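Local coordinates for 6-phosphogluconate dehydratase (Shewanella oneidensis, PDB 2GP4), which catalyses the dehydration of 6-phosphogluconate to 2-keto-3-deoxy-6-phosphogluconate in the Entner-Doudoroff pathway, and is captured here without its iron-sulfur cluster, at residues G184-G189 with S296-V301; M193-A198 with M257-P262; P351-V356 with V426-A431; G439-K444 with I452-V457. All coordinates share one frame; numbering follows the deposited sequence.

Contact 1. Residues G184-G189 with S296-V301; sequences GALSFG and SPIGEV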
loop_
_atom_site.group_PDB
_atom_site.type_symbol
_atom_site.label_atom_id
_atom_site.label_comp_id
_atom_site.label_asym_id
_atom_site.label_seq_id
_atom_site.Cartn_x
_atom_site.Cartn_y
_atom_site.Cartn_z
ATOM N N GLY A 184 12.262 -4.835 7.390
ATOM C CA GLY A 184 13.228 -5.313 8.376
ATOM C C GLY A 184 13.442 -6.810 8.279
ATOM O O GLY A 184 14.571 -7.289 8.374
ATOM N N ALA A 185 12.351 -7.547 8.085
ATOM C CA ALA A 185 12.398 -8.999 7.964
ATOM C C ALA A 185 13.239 -9.446 6.766
ATOM O O ALA A 185 14.002 -10.407 6.871
ATOM C CB ALA A 185 11.003 -9.567 7.864
ATOM N N LEU A 186 13.113 -8.747 5.639
ATOM C CA LEU A 186 13.876 -9.114 4.442
ATOM C C LEU A 186 15.397 -8.954 4.591
ATOM O O LEU A 186 16.160 -9.527 3.808
ATOM C CB LEU A 186 13.341 -8.391 3.202
ATOM C CG LEU A 186 11.905 -8.775 2.816
ATOM C CD1 LEU A 186 11.282 -7.707 1.921
ATOM C CD2 LEU A 186 11.826 -10.170 2.176
ATOM N N SER A 187 15.836 -8.201 5.599
ATOM C CA SER A 187 17.250 -8.182 5.976
ATOM C C SER A 187 17.703 -9.549 6.485
ATOM O O SER A 187 18.882 -9.890 6.412
ATOM C CB SER A 187 17.527 -7.113 7.033
ATOM O OG SER A 187 17.919 -5.897 6.429
ATOM N N PHE A 188 16.750 -10.318 7.007
ATOM C CA PHE A 188 17.009 -11.663 7.506
ATOM C C PHE A 188 16.244 -12.654 6.643
ATOM O O PHE A 188 15.641 -13.604 7.141
ATOM C CB PHE A 188 16.619 -11.753 8.982
ATOM C CG PHE A 188 17.480 -10.901 9.875
ATOM C CD1 PHE A 188 17.287 -9.522 9.945
ATOM C CD2 PHE A 188 18.506 -11.471 10.619
ATOM C CE1 PHE A 188 18.092 -8.731 10.750
ATOM C CE2 PHE A 188 19.317 -10.685 11.431
ATOM C CZ PHE A 188 19.105 -9.313 11.500
ATOM N N GLY A 189 16.306 -12.413 5.333
ATOM C CA GLY A 189 15.521 -13.128 4.341
ATOM C C GLY A 189 15.725 -14.624 4.251
ATOM O O GLY A 189 14.923 -15.315 3.626
ATOM N N SER A 296 11.222 -22.596 3.354
ATOM C CA SER A 296 10.573 -21.457 2.714
ATOM C C SER A 296 11.013 -20.126 3.342
ATOM O O SER A 296 10.274 -19.537 4.135
ATOM C CB SER A 296 9.050 -21.607 2.790
ATOM O OG SER A 296 8.620 -22.809 2.168
ATOM N N PRO A 297 12.219 -19.646 2.977
ATOM C CA PRO A 297 12.718 -18.383 3.519
ATOM C C PRO A 297 11.911 -17.183 3.008
ATOM O O PRO A 297 11.519 -17.152 1.840
ATOM C CB PRO A 297 14.168 -18.334 3.017
ATOM C CG PRO A 297 14.189 -19.183 1.819
ATOM C CD PRO A 297 13.170 -20.256 2.033
ATOM N N ILE A 298 11.656 -16.215 3.884
ATOM C CA ILE A 298 10.829 -15.052 3.526
ATOM C C ILE A 298 11.353 -14.279 2.308
ATOM O O ILE A 298 10.563 -13.773 1.510
ATOM C CB ILE A 298 10.574 -14.096 4.732
ATOM C CG1 ILE A 298 9.462 -13.090 4.389
ATOM C CG2 ILE A 298 11.858 -13.402 5.165
ATOM C CD1 ILE A 298 8.687 -12.564 5.583
ATOM N N GLY A 299 12.677 -14.216 2.165
ATOM C CA GLY A 299 13.309 -13.535 1.039
ATOM C C GLY A 299 13.097 -14.227 -0.295
ATOM O O GLY A 299 13.408 -13.663 -1.347
ATOM N N GLU A 300 12.580 -15.456 -0.244
ATOM C CA GLU A 300 12.210 -16.210 -1.439
ATOM C C GLU A 300 10.704 -16.179 -1.672
ATOM O O GLU A 300 10.253 -16.129 -2.818
ATOM C CB GLU A 300 12.684 -17.657 -1.345
ATOM C CG GLU A 300 14.141 -17.862 -1.701
ATOM C CD GLU A 300 14.515 -19.330 -1.781
ATOM O OE1 GLU A 300 13.605 -20.190 -1.675
ATOM O OE2 GLU A 300 15.723 -19.626 -1.953
ATOM N N VAL A 301 9.934 -16.218 -0.584
ATOM C CA VAL A 301 8.478 -16.118 -0.667
ATOM C C VAL A 301 8.106 -14.756 -1.263
ATOM O O VAL A 301 7.233 -14.662 -2.128
ATOM C CB VAL A 301 7.802 -16.340 0.703
ATOM C CG1 VAL A 301 6.289 -16.142 0.602
ATOM C CG2 VAL A 301 8.115 -17.735 1.222
#

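Contact 2. Residues M193-A198 with M257-P262; sequences MLFVPA and MGLQLP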
loop_
_atom_site.group_PDB
_atom_site.type_symbol
_atom_site.label_atom_id
_atom_site.label_comp_id
_atom_site.label_asym_id
_atom_site.label_seq_id
_atom_site.Cartn_x
_atom_site.Cartn_y
_atom_site.Cartn_z
HETATM N N MSE A 193 9.439 -17.103 7.924
HETATM C CA MSE A 193 8.637 -16.276 8.812
HETATM C C MSE A 193 7.182 -16.264 8.392
HETATM O O MSE A 193 6.861 -16.455 7.218
HETATM C CB MSE A 193 9.170 -14.843 8.856
HETATM C CG MSE A 193 10.543 -14.700 9.491
HETATM SE SE MSE A 193 11.126 -12.866 9.400
HETATM C CE MSE A 193 13.017 -13.087 9.770
ATOM N N LEU A 194 6.310 -16.048 9.372
ATOM C CA LEU A 194 4.889 -15.863 9.129
ATOM C C LEU A 194 4.404 -14.633 9.866
ATOM O O LEU A 194 4.809 -14.388 11.008
ATOM C CB LEU A 194 4.088 -17.074 9.613
ATOM C CG LEU A 194 3.903 -18.267 8.679
ATOM C CD1 LEU A 194 5.165 -19.117 8.574
ATOM C CD2 LEU A 194 2.740 -19.106 9.169
ATOM N N PHE A 195 3.544 -13.862 9.205
ATOM C CA PHE A 195 2.805 -12.798 9.864
ATOM C C PHE A 195 1.609 -13.403 10.601
ATOM O O PHE A 195 0.923 -14.285 10.074
ATOM C CB PHE A 195 2.347 -11.748 8.851
ATOM C CG PHE A 195 3.422 -10.764 8.460
ATOM C CD1 PHE A 195 4.363 -11.086 7.486
ATOM C CD2 PHE A 195 3.485 -9.506 9.062
ATOM C CE1 PHE A 195 5.352 -10.175 7.119
ATOM C CE2 PHE A 195 4.471 -8.588 8.699
ATOM C CZ PHE A 195 5.405 -8.923 7.728
ATOM N N VAL A 196 1.383 -12.941 11.829
ATOM C CA VAL A 196 0.302 -13.436 12.669
ATOM C C VAL A 196 -0.655 -12.280 12.989
ATOM O O VAL A 196 -0.380 -11.468 13.875
ATOM C CB VAL A 196 0.837 -14.089 13.969
ATOM C CG1 VAL A 196 -0.290 -14.731 14.757
ATOM C CG2 VAL A 196 1.907 -15.126 13.660
ATOM N N PRO A 197 -1.777 -12.191 12.254
ATOM C CA PRO A 197 -2.695 -11.065 12.414
ATOM C C PRO A 197 -3.569 -11.179 13.660
ATOM O O PRO A 197 -3.843 -12.287 14.136
ATOM C CB PRO A 197 -3.560 -11.146 11.160
ATOM C CG PRO A 197 -3.576 -12.593 10.821
ATOM C CD PRO A 197 -2.239 -13.138 11.221
ATOM N N ALA A 198 -3.999 -10.031 14.176
ATOM C CA ALA A 198 -4.885 -9.980 15.337
ATOM C C ALA A 198 -6.353 -10.064 14.917
ATOM O O ALA A 198 -7.187 -10.612 15.643
ATOM C CB ALA A 198 -4.634 -8.714 16.132
HETATM N N MSE A 257 0.167 -12.301 -1.102
HETATM C CA MSE A 257 1.590 -12.587 -1.179
HETATM C C MSE A 257 1.964 -13.842 -0.388
HETATM O O MSE A 257 3.130 -14.218 -0.325
HETATM C CB MSE A 257 2.390 -11.384 -0.692
HETATM C CG MSE A 257 2.290 -10.177 -1.607
HETATM SE SE MSE A 257 3.397 -8.692 -1.012
HETATM C CE MSE A 257 5.114 -9.615 -0.956
ATOM N N GLY A 258 0.959 -14.477 0.213
ATOM C CA GLY A 258 1.137 -15.730 0.939
ATOM C C GLY A 258 2.057 -15.618 2.137
ATOM O O GLY A 258 2.842 -16.524 2.410
ATOM N N LEU A 259 1.954 -14.499 2.849
ATOM C CA LEU A 259 2.836 -14.209 3.975
ATOM C C LEU A 259 2.187 -14.483 5.332
ATOM O O LEU A 259 2.826 -14.352 6.372
ATOM C CB LEU A 259 3.353 -12.766 3.882
ATOM C CG LEU A 259 4.822 -12.480 3.516
ATOM C CD1 LEU A 259 5.589 -13.677 2.971
ATOM C CD2 LEU A 259 4.902 -11.298 2.555
ATOM N N GLN A 260 0.915 -14.864 5.305
ATOM C CA GLN A 260 0.192 -15.301 6.496
ATOM C C GLN A 260 -0.758 -16.433 6.118
ATOM O O GLN A 260 -1.047 -16.624 4.942
ATOM C CB GLN A 260 -0.577 -14.139 7.130
ATOM C CG GLN A 260 -1.464 -13.360 6.162
ATOM C CD GLN A 260 -2.167 -12.177 6.811
ATOM O OE1 GLN A 260 -1.580 -11.437 7.602
ATOM N NE2 GLN A 260 -3.432 -11.992 6.464
ATOM N N LEU A 261 -1.232 -17.179 7.113
ATOM C CA LEU A 261 -2.195 -18.261 6.884
ATOM C C LEU A 261 -3.450 -17.783 6.147
ATOM O O LEU A 261 -3.968 -16.710 6.444
ATOM C CB LEU A 261 -2.575 -18.934 8.207
ATOM C CG LEU A 261 -1.870 -20.223 8.660
ATOM C CD1 LEU A 261 -0.463 -20.394 8.104
ATOM C CD2 LEU A 261 -1.863 -20.306 10.180
ATOM N N PRO A 262 -3.923 -18.574 5.164
ATOM C CA PRO A 262 -5.139 -18.256 4.408
ATOM C C PRO A 262 -6.334 -17.929 5.306
ATOM O O PRO A 262 -6.657 -18.695 6.221
ATOM C CB PRO A 262 -5.404 -19.538 3.618
ATOM C CG PRO A 262 -4.078 -20.163 3.466
ATOM C CD PRO A 262 -3.305 -19.831 4.698
HETATM O O HOH W 1 -0.847 -16.419 9.703
#

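Contact 3. Residues P351-V356 with V426-A431; sequences PLLARV and VLTSVA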
loop_
_atom_site.group_PDB
_atom_site.type_symbol
_atom_site.label_atom_id
_atom_site.label_comp_id
_atom_site.label_asym_id
_atom_site.label_seq_id
_atom_site.Cartn_x
_atom_site.Cartn_y
_atom_site.Cartn_z
ATOM N N PRO A 351 -9.299 -5.332 -13.142
ATOM C CA PRO A 351 -10.608 -4.750 -12.840
ATOM C C PRO A 351 -10.735 -4.359 -11.367
ATOM O O PRO A 351 -10.028 -4.912 -10.514
ATOM C CB PRO A 351 -11.586 -5.886 -13.170
ATOM C CG PRO A 351 -10.783 -7.133 -12.995
ATOM C CD PRO A 351 -9.388 -6.774 -13.435
ATOM N N LEU A 352 -11.616 -3.401 -11.088
ATOM C CA LEU A 352 -11.995 -3.082 -9.722
ATOM C C LEU A 352 -13.098 -4.042 -9.278
ATOM O O LEU A 352 -14.143 -4.145 -9.924
ATOM C CB LEU A 352 -12.455 -1.625 -9.599
ATOM C CG LEU A 352 -12.865 -1.154 -8.201
ATOM C CD1 LEU A 352 -11.649 -1.098 -7.248
ATOM C CD2 LEU A 352 -13.584 0.192 -8.265
ATOM N N LEU A 353 -12.851 -4.730 -8.168
ATOM C CA LEU A 353 -13.697 -5.825 -7.708
ATOM C C LEU A 353 -14.330 -5.593 -6.329
ATOM O O LEU A 353 -15.247 -6.311 -5.940
ATOM C CB LEU A 353 -12.879 -7.123 -7.699
ATOM C CG LEU A 353 -13.003 -8.137 -8.848
ATOM C CD1 LEU A 353 -13.293 -7.514 -10.214
ATOM C CD2 LEU A 353 -11.777 -9.054 -8.897
ATOM N N ALA A 354 -13.843 -4.596 -5.590
ATOM C CA ALA A 354 -14.329 -4.361 -4.228
ATOM C C ALA A 354 -14.568 -2.894 -3.898
ATOM O O ALA A 354 -13.791 -2.030 -4.291
ATOM C CB ALA A 354 -13.380 -4.985 -3.205
ATOM N N ARG A 355 -15.657 -2.634 -3.176
ATOM C CA ARG A 355 -15.939 -1.325 -2.585
ATOM C C ARG A 355 -15.890 -1.417 -1.067
ATOM O O ARG A 355 -16.870 -1.815 -0.436
ATOM C CB ARG A 355 -17.323 -0.826 -2.990
ATOM C CG ARG A 355 -17.372 -0.027 -4.261
ATOM C CD ARG A 355 -18.722 0.655 -4.363
ATOM N NE ARG A 355 -19.155 0.792 -5.749
ATOM C CZ ARG A 355 -20.426 0.736 -6.147
ATOM N NH1 ARG A 355 -21.402 0.529 -5.265
ATOM N NH2 ARG A 355 -20.721 0.873 -7.435
ATOM N N VAL A 356 -14.752 -1.044 -0.491
ATOM C CA VAL A 356 -14.564 -1.068 0.959
ATOM C C VAL A 356 -14.556 0.366 1.480
ATOM O O VAL A 356 -14.103 1.264 0.777
ATOM C CB VAL A 356 -13.256 -1.802 1.353
ATOM C CG1 VAL A 356 -13.149 -1.960 2.870
ATOM C CG2 VAL A 356 -13.186 -3.165 0.675
ATOM N N VAL A 426 -20.749 -4.627 -2.919
ATOM C CA VAL A 426 -19.512 -4.570 -2.141
ATOM C C VAL A 426 -18.385 -5.349 -2.819
ATOM O O VAL A 426 -17.244 -4.887 -2.873
ATOM C CB VAL A 426 -19.720 -5.110 -0.701
ATOM C CG1 VAL A 426 -18.400 -5.168 0.060
ATOM C CG2 VAL A 426 -20.736 -4.264 0.051
ATOM N N LEU A 427 -18.718 -6.529 -3.335
ATOM C CA LEU A 427 -17.739 -7.420 -3.937
ATOM C C LEU A 427 -18.282 -8.030 -5.224
ATOM O O LEU A 427 -19.429 -8.479 -5.272
ATOM C CB LEU A 427 -17.356 -8.515 -2.945
ATOM C CG LEU A 427 -16.370 -9.608 -3.353
ATOM C CD1 LEU A 427 -15.039 -9.044 -3.803
ATOM C CD2 LEU A 427 -16.179 -10.535 -2.170
ATOM N N THR A 428 -17.455 -8.054 -6.264
ATOM C CA THR A 428 -17.935 -8.472 -7.568
ATOM C C THR A 428 -16.968 -9.402 -8.307
ATOM O O THR A 428 -15.778 -9.470 -7.981
ATOM C CB THR A 428 -18.339 -7.242 -8.427
ATOM O OG1 THR A 428 -19.255 -7.643 -9.449
ATOM C CG2 THR A 428 -17.130 -6.571 -9.040
ATOM N N SER A 429 -17.499 -10.118 -9.295
ATOM C CA SER A 429 -16.707 -11.002 -10.149
ATOM C C SER A 429 -16.005 -10.188 -11.223
ATOM O O SER A 429 -16.425 -9.064 -11.518
ATOM C CB SER A 429 -17.620 -12.021 -10.820
ATOM O OG SER A 429 -18.533 -11.356 -11.670
ATOM N N VAL A 430 -14.956 -10.753 -11.824
ATOM C CA VAL A 430 -14.239 -10.046 -12.885
ATOM C C VAL A 430 -15.064 -9.890 -14.172
ATOM O O VAL A 430 -14.842 -8.949 -14.925
ATOM C CB VAL A 430 -12.801 -10.615 -13.182
ATOM C CG1 VAL A 430 -12.163 -11.198 -11.931
ATOM C CG2 VAL A 430 -12.802 -11.621 -14.320
ATOM N N ALA A 431 -16.017 -10.792 -14.410
ATOM C CA ALA A 431 -16.859 -10.716 -15.610
ATOM C C ALA A 431 -17.743 -9.467 -15.607
ATOM O O ALA A 431 -17.956 -8.842 -16.654
ATOM C CB ALA A 431 -17.703 -11.970 -15.758
#

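Contact 4. Residues G439-K444 with I452-V457; sequences GLKLLK and IKVSAV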
loop_
_atom_site.group_PDB
_atom_site.type_symbol
_atom_site.label_atom_id
_atom_site.label_comp_id
_atom_site.label_asym_id
_atom_site.label_seq_id
_atom_site.Cartn_x
_atom_site.Cartn_y
_atom_site.Cartn_z
ATOM N N GLY A 439 -7.733 2.178 -12.187
ATOM C CA GLY A 439 -7.749 3.639 -12.074
ATOM C C GLY A 439 -6.466 4.314 -11.602
ATOM O O GLY A 439 -6.491 5.494 -11.254
ATOM N N LEU A 440 -5.351 3.582 -11.578
ATOM C CA LEU A 440 -4.066 4.160 -11.176
ATOM C C LEU A 440 -3.227 4.506 -12.402
ATOM O O LEU A 440 -2.722 3.611 -13.074
ATOM C CB LEU A 440 -3.286 3.188 -10.291
ATOM C CG LEU A 440 -2.550 3.648 -9.022
ATOM C CD1 LEU A 440 -1.453 2.649 -8.693
ATOM C CD2 LEU A 440 -1.981 5.062 -9.102
ATOM N N LYS A 441 -3.080 5.796 -12.691
ATOM C CA LYS A 441 -2.329 6.232 -13.876
ATOM C C LYS A 441 -1.074 7.045 -13.566
ATOM O O LYS A 441 -1.039 7.843 -12.622
ATOM C CB LYS A 441 -3.225 7.023 -14.844
ATOM C CG LYS A 441 -4.387 6.228 -15.480
ATOM C CD LYS A 441 -3.993 4.813 -15.920
ATOM C CE LYS A 441 -3.121 4.821 -17.164
ATOM N NZ LYS A 441 -2.663 3.453 -17.492
ATOM N N LEU A 442 -0.049 6.840 -14.386
ATOM C CA LEU A 442 1.165 7.640 -14.329
ATOM C C LEU A 442 0.984 8.942 -15.107
ATOM O O LEU A 442 0.408 8.950 -16.195
ATOM C CB LEU A 442 2.340 6.835 -14.900
ATOM C CG LEU A 442 3.687 7.510 -15.168
ATOM C CD1 LEU A 442 4.376 7.989 -13.884
ATOM C CD2 LEU A 442 4.564 6.546 -15.923
ATOM N N LEU A 443 1.474 10.040 -14.548
ATOM C CA LEU A 443 1.509 11.309 -15.271
ATOM C C LEU A 443 2.960 11.731 -15.499
ATOM O O LEU A 443 3.769 11.706 -14.567
ATOM C CB LEU A 443 0.717 12.396 -14.531
ATOM C CG LEU A 443 -0.773 12.124 -14.254
ATOM C CD1 LEU A 443 -1.323 13.090 -13.220
ATOM C CD2 LEU A 443 -1.637 12.152 -15.523
ATOM N N LYS A 444 3.280 12.090 -16.741
ATOM C CA LYS A 444 4.623 12.531 -17.118
ATOM C C LYS A 444 4.569 13.916 -17.755
ATOM O O LYS A 444 3.562 14.286 -18.357
ATOM C CB LYS A 444 5.252 11.575 -18.142
ATOM C CG LYS A 444 5.456 10.145 -17.692
ATOM C CD LYS A 444 6.654 9.501 -18.413
ATOM C CE LYS A 444 6.391 9.217 -19.901
ATOM N NZ LYS A 444 5.756 7.890 -20.142
ATOM N N ILE A 452 -2.029 9.467 -10.309
ATOM C CA ILE A 452 -3.395 9.950 -10.151
ATOM C C ILE A 452 -4.360 8.768 -10.058
ATOM O O ILE A 452 -4.220 7.789 -10.802
ATOM C CB ILE A 452 -3.809 10.931 -11.312
ATOM C CG1 ILE A 452 -5.205 11.525 -11.070
ATOM C CG2 ILE A 452 -3.728 10.245 -12.685
ATOM C CD1 ILE A 452 -5.497 12.797 -11.862
ATOM N N LYS A 453 -5.313 8.861 -9.125
ATOM C CA LYS A 453 -6.461 7.964 -9.099
ATOM C C LYS A 453 -7.654 8.594 -9.803
ATOM O O LYS A 453 -8.162 9.642 -9.382
ATOM C CB LYS A 453 -6.844 7.564 -7.672
ATOM C CG LYS A 453 -5.993 6.438 -7.080
ATOM C CD LYS A 453 -5.979 5.152 -7.916
ATOM C CE LYS A 453 -7.342 4.476 -7.973
ATOM N NZ LYS A 453 -7.890 4.146 -6.628
ATOM N N VAL A 454 -8.093 7.946 -10.878
ATOM C CA VAL A 454 -9.190 8.455 -11.694
ATOM C C VAL A 454 -10.478 7.656 -11.489
ATOM O O VAL A 454 -11.491 7.929 -12.131
ATOM C CB VAL A 454 -8.815 8.511 -13.204
ATOM C CG1 VAL A 454 -7.718 9.534 -13.438
ATOM C CG2 VAL A 454 -8.387 7.138 -13.731
ATOM N N SER A 455 -10.420 6.680 -10.585
ATOM C CA SER A 455 -11.528 5.768 -10.301
ATOM C C SER A 455 -12.854 6.442 -9.952
ATOM O O SER A 455 -13.918 5.962 -10.354
ATOM C CB SER A 455 -11.139 4.827 -9.169
ATOM O OG SER A 455 -10.227 3.858 -9.634
ATOM N N ALA A 456 -12.785 7.528 -9.186
ATOM C CA ALA A 456 -13.981 8.269 -8.779
ATOM C C ALA A 456 -14.074 9.615 -9.502
ATOM O O ALA A 456 -14.854 10.492 -9.119
ATOM C CB ALA A 456 -14.004 8.460 -7.257
ATOM N N VAL A 457 -13.270 9.771 -10.551
ATOM C CA VAL A 457 -13.254 11.001 -11.337
ATOM C C VAL A 457 -14.032 10.783 -12.628
ATOM O O VAL A 457 -13.686 9.919 -13.435
ATOM C CB VAL A 457 -11.811 11.474 -11.655
ATOM C CG1 VAL A 457 -11.828 12.772 -12.455
ATOM C CG2 VAL A 457 -11.012 11.658 -10.370
#

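Contact 1. Residues G184-G189 with S296-V301
Gly-189 makes the one hydrogen bond across this contact. Gly-189 O accepts from Gly-299 N at 2.9 Å with an N-H...O angle of 156°, and the donor lies in the carbonyl plane on a lone pair. Ile-298 N is also close to Gly-189 O, at 3.4 Å, but its angle is too poor for a second bond. Pro-297 is at the N-cap of helix 298-301, and Gly-299, the donor, lies in its first turn.

Close packing at the backbone accompanies the bond. Gly-189 CA and Gly-299 CA are 4.0 Å apart, a spacing made possible by two residues without side chains. Gly-189 O also rests against Pro-297 CB at 3.2 Å.

Apolar contacts come from Ile-298 and Leu-186. With Ile-298 CG1 anti to the backbone N (chi1 -167°), CG2 is turned onto Gly-189 CA at 3.8 Å, while CD1 only just reaches Ala-185 CB at 4.4 Å. Leu-186 sends CD2 over Gly-299 CA at 3.8 Å. Beyond the segments, helix 23-51 ties both sides: Tyr-43 OH bonds Leu-186 O, and Arg-40 NH1 bonds Gly-299 O.

The type I turn from Leu-186 to Gly-189 thus brings a buried carbonyl to the start of a helix. There the Gly-299 amide satisfies it, beside the apolar side chains of Ile-298 and Leu-186, and the helix end may polarise it further.

Contact 2. Residues M193-A198 with M257-P262
Phe-195 N donates to Leu-259 O over 3.0 Å, nearly straight at 171°, with the donor almost on the extension of the carbonyl bond. The same oxygen lies at the edge of the Phe-195 ring, in its plane. Ring and leucine side chain run alongside each other, pointing the same way, with Phe-195 CD1 at 4.1 Å from Leu-259 CB.

On the other backbone group of Phe-195, a single water completes the polar link: it donates to Phe-195 O at 2.8 Å and accepts from Leu-261 N at 2.7 Å. Gln-260 CB packs against Phe-195 O at 3.3 Å. Two flanking pairs close the interface. Leu-194 CD2 meets Leu-261 CD1 methyl to methyl at 3.6 Å, and Gln-260 OE1 lies beside the Pro-197 ring, 4.0 Å from CG.

What sets these groups in place lies one layer out. Gln-260 CG stands between its backbone N and carbonyl carbon (chi1 51°), which carries the amide along Pro-197; NE2 is then held by Glu-255 OE2 of helix 252-256. Gly-258 ends that helix in a Schellman motif with positive phi, and Leu-259 follows at once with the accepting carbonyl. On the far side, Leu-194 and Val-196, the latter just beyond the strand, make backbone bonds with Leu-170.

Strand 193-195 is an edge strand of a three-stranded sheet, and the irregular segment 257-262 covers its edge. One direct bond and one water bridge satisfy both the N-H and the carbonyl of Phe-195, which would otherwise be costly polar groups in a buried, largely apolar setting.

Contact 3. Residues P351-V356 with V426-A431
Thr-428 meets Leu-353 through its methyl: OG1 is anti to the backbone N (chi1 -158°), which leaves Thr-428 CG2 against the backbone of Leu-353, 3.6 Å from Leu-353 O. OG1 instead bonds Thr-432 O. The neighbouring Leu-427, with CG anti to its own N (chi1 178°), brings CD1 to 3.5 Å from Leu-353 O.

Two backbone bonds join the segments, which run antiparallel. Thr-428 N donates to Leu-353 O at 2.8 Å, in the carbonyl plane, and Arg-355 N donates to Val-426 O, also at 2.8 Å and straighter, at 169°. Between them Ala-354 and Leu-427 stand opposite each other, with CA atoms 4.6 Å apart.

Further along, Leu-353 packs along the other chain: CG sits on Thr-428 O at 3.2 Å, and CD2 crosses Val-430 CG1 at 3.7 Å. Pro-351 CG adds a looser contact to Val-430 CB at 4.0 Å. Helix 372-383 backs this patch, with Leu-376 and Leu-380 against Leu-353 and Glu-379 OE1 bonding Val-430 N.

A lone antiparallel pairing of this kind, without regular strands, is an isolated beta bridge. Here it clips the loop following helix 340-347, in the N-terminal family region, to the loop between strands 411-416 and 440-445, in the C-terminal family region.

Contact 4. Residues G439-K444 with I452-V457
Lys-441 and Ile-452 form an antiparallel hydrogen-bonded pair: Lys-441 N to Ile-452 O is 3.0 Å and almost straight (176°), and Ile-452 N to Lys-441 O is likewise 3.0 Å but more bent. The adjacent Leu-440 and Lys-453 are a non-hydrogen-bonded pair. One residue on, Val-454 N reaches Gly-439 O at 3.0 Å, in the carbonyl plane. Gly-439 has a positive phi of 67°, and its bare CA receives Ser-455 OG at 3.5 Å.

On one face, Ile-452 CG2 fits between Leu-443 CD1 at 3.8 Å and Lys-441 CB at 3.9 Å. Lys-441 leads its amine away to a salt bridge with Asp-348 OD1.

On the other face Lys-453, bent at chi2 (-56°), chi3 and chi4, folds its aliphatic chain back. Lys-453 CD lies 3.9 Å from Leu-440 CG and 3.4 Å from Gly-439 O, while NZ goes on to Ser-536 OG.

Beyond the pairing, the second segment leaves in a type I turn from Val-454 to Val-457. The pattern is that of the open end of a beta hairpin, made by strands 440-445 and 448-453; the first is one of the two edge strands of the mixed sheet of the C-terminal family region, and the second pairs onward with 541-546.

Contacts 1 and 2 belong together: Ala-185 packs on the selenomethionine Met-193 and Val-301 on Leu-259, with centres 13 Å apart. Both lie in the N-terminal family region, with one direct backbone bond each, joined in contact 2 by a water bridge. Contact 4, across the chain's centre from contact 2 (centres about 30 Å apart), relies instead on regular strand pairing, with lysine chains packed by their aliphatic parts and their amines bonded to Asp-348 and Ser-536. Contact 3 is intermediate: a beta bridge without strands. All four are mainly buried; contact 3 alone has an exposed touching residue, Arg-355. Its nearest atoms come within about 5 Å of contact 4 without touching; helix 340-347 lies beside contact 4 and precedes segment 351-356.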